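PDB 3SYJ: adhesion and penetration protein autotransporter, which promotes bacterial adherence to and invasion of host cells and self-association between bacteria, and is probably a serine protease. Local coordinates for residues Ile580-Lys584 / Gly585-Phe589. Residues are numbered along the deposited sequence; the frame is centred on the assembly and turned at random.
Sequences ITQTK and GKLFF
Gln582 and Leu587 both carry CG anti to the backbone N, and the glutamine continues fully extended, which carries its amide across the turn linking the two strands to the side chain of Leu587. The amide oxygen OE1 of Gln582 comes to rest 3.4 Å from CB of Leu587, while NE2 of Gln582 points to the backbone of the turn that follows. There NE2 donates to the carbonyl O of Lys584 at 3.1 Å, a nearly straight bond (162°) whose acceptor lies in the amide plane of Gln582, although the donor stands well above the carbonyl plane. A second hydrogen bond from NE2 to Ser638 O helps fix the rotation of the amide and ties this corner to the following coil. The segment belongs to the right-handed beta-helix of the passenger domain, within its second beta-solenoid repeat region; strands 580-582 and 586-589 run at 145° to each other, consistent with two faces of one coil. Farther from the turn, Ile580 CG2 lies 4.2 Å from Leu587 CD2, and Ile580 CD1 meets the edge of the Phe589 ring in its plane, 3.9 Å from CE1. Phe627 packs edge-to-face with that same ring, and Leu568 and Leu570 pack against Leu587.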
loop_
_atom_site.group_PDB
_atom_site.type_symbol
_atom_site.label_atom_id
_atom_site.label_comp_id
_atom_site.label_asym_id
_atom_site.label_seq_id
_atom_site.Cartn_x
_atom_site.Cartn_y
_atom_site.Cartn_z
ATOM N N ILE A 580 -11.070 -16.966 20.680
ATOM C CA ILE A 580 -10.587 -17.494 21.945
ATOM C C ILE A 580 -10.273 -16.300 22.834
ATOM O O ILE A 580 -9.518 -15.399 22.443
ATOM C CB ILE A 580 -9.318 -18.367 21.774
ATOM C CG1 ILE A 580 -9.626 -19.610 20.940
ATOM C CG2 ILE A 580 -8.760 -18.782 23.126
ATOM C CD1 ILE A 580 -8.409 -20.476 20.664
ATOM N N THR A 581 -10.866 -16.299 24.025
ATOM C CA THR A 581 -10.717 -15.210 24.986
ATOM C C THR A 581 -10.072 -15.678 26.287
ATOM O O THR A 581 -10.487 -16.678 26.875
ATOM C CB THR A 581 -12.090 -14.591 25.320
ATOM O OG1 THR A 581 -12.666 -14.055 24.124
ATOM C CG2 THR A 581 -11.951 -13.484 26.374
ATOM N N GLN A 582 -9.061 -14.948 26.742
ATOM C CA GLN A 582 -8.445 -15.245 28.028
ATOM C C GLN A 582 -8.556 -14.048 28.974
ATOM O O GLN A 582 -8.181 -12.927 28.624
ATOM C CB GLN A 582 -6.984 -15.644 27.841
ATOM C CG GLN A 582 -6.275 -15.977 29.134
ATOM C CD GLN A 582 -4.813 -16.298 28.919
ATOM O OE1 GLN A 582 -4.309 -16.220 27.800
ATOM N NE2 GLN A 582 -4.121 -16.659 29.992
ATOM N N THR A 583 -9.069 -14.282 30.174
ATOM C CA THR A 583 -9.253 -13.194 31.130
ATOM C C THR A 583 -8.196 -13.198 32.224
ATOM O O THR A 583 -8.015 -12.202 32.917
ATOM C CB THR A 583 -10.634 -13.255 31.792
ATOM O OG1 THR A 583 -10.736 -14.452 32.570
ATOM C CG2 THR A 583 -11.734 -13.247 30.736
ATOM N N LYS A 584 -7.496 -14.315 32.377
ATOM C CA LYS A 584 -6.550 -14.463 33.475
ATOM C C LYS A 584 -5.797 -15.782 33.354
ATOM O O LYS A 584 -6.070 -16.579 32.462
ATOM C CB LYS A 584 -7.300 -14.416 34.809
ATOM C CG LYS A 584 -6.423 -14.150 36.019
ATOM C CD LYS A 584 -7.247 -14.152 37.290
ATOM C CE LYS A 584 -8.333 -13.099 37.227
ATOM N NZ LYS A 584 -8.947 -12.857 38.559
ATOM N N GLY A 585 -4.848 -16.011 34.253
ATOM C CA GLY A 585 -4.162 -17.286 34.311
ATOM C C GLY A 585 -3.193 -17.472 33.168
ATOM O O GLY A 585 -2.765 -16.503 32.546
ATOM N N LYS A 586 -2.843 -18.725 32.900
ATOM C CA LYS A 586 -1.889 -19.044 31.850
ATOM C C LYS A 586 -2.512 -19.972 30.820
ATOM O O LYS A 586 -3.154 -20.961 31.171
ATOM C CB LYS A 586 -0.614 -19.656 32.440
ATOM C CG LYS A 586 0.117 -18.715 33.388
ATOM C CD LYS A 586 1.458 -19.276 33.820
ATOM C CE LYS A 586 1.306 -20.408 34.827
ATOM N NZ LYS A 586 1.254 -19.919 36.230
ATOM N N LEU A 587 -2.321 -19.633 29.547
ATOM C CA LEU A 587 -2.891 -20.399 28.449
ATOM C C LEU A 587 -1.785 -20.808 27.479
ATOM O O LEU A 587 -1.114 -19.951 26.902
ATOM C CB LEU A 587 -3.961 -19.570 27.733
ATOM C CG LEU A 587 -4.665 -20.188 26.526
ATOM C CD1 LEU A 587 -5.401 -21.461 26.921
ATOM C CD2 LEU A 587 -5.623 -19.180 25.910
ATOM N N PHE A 588 -1.593 -22.115 27.308
ATOM C CA PHE A 588 -0.527 -22.631 26.452
ATOM C C PHE A 588 -1.090 -23.286 25.208
ATOM O O PHE A 588 -1.956 -24.153 25.297
ATOM C CB PHE A 588 0.338 -23.659 27.203
ATOM C CG PHE A 588 1.471 -23.049 27.989
ATOM C CD1 PHE A 588 1.216 -22.242 29.083
ATOM C CD2 PHE A 588 2.788 -23.291 27.638
ATOM C CE1 PHE A 588 2.256 -21.680 29.809
ATOM C CE2 PHE A 588 3.829 -22.736 28.362
ATOM C CZ PHE A 588 3.560 -21.934 29.449
ATOM N N PHE A 589 -0.603 -22.856 24.049
ATOM C CA PHE A 589 -0.841 -23.571 22.798
ATOM C C PHE A 589 0.423 -24.355 22.504
ATOM O O PHE A 589 1.501 -23.776 22.360
ATOM C CB PHE A 589 -1.130 -22.604 21.651
ATOM C CG PHE A 589 -2.352 -21.757 21.859
ATOM C CD1 PHE A 589 -3.572 -22.133 21.321
ATOM C CD2 PHE A 589 -2.275 -20.583 22.585
ATOM C CE1 PHE A 589 -4.701 -21.348 21.506
ATOM C CE2 PHE A 589 -3.388 -19.797 22.780
ATOM C CZ PHE A 589 -4.609 -20.179 22.240
#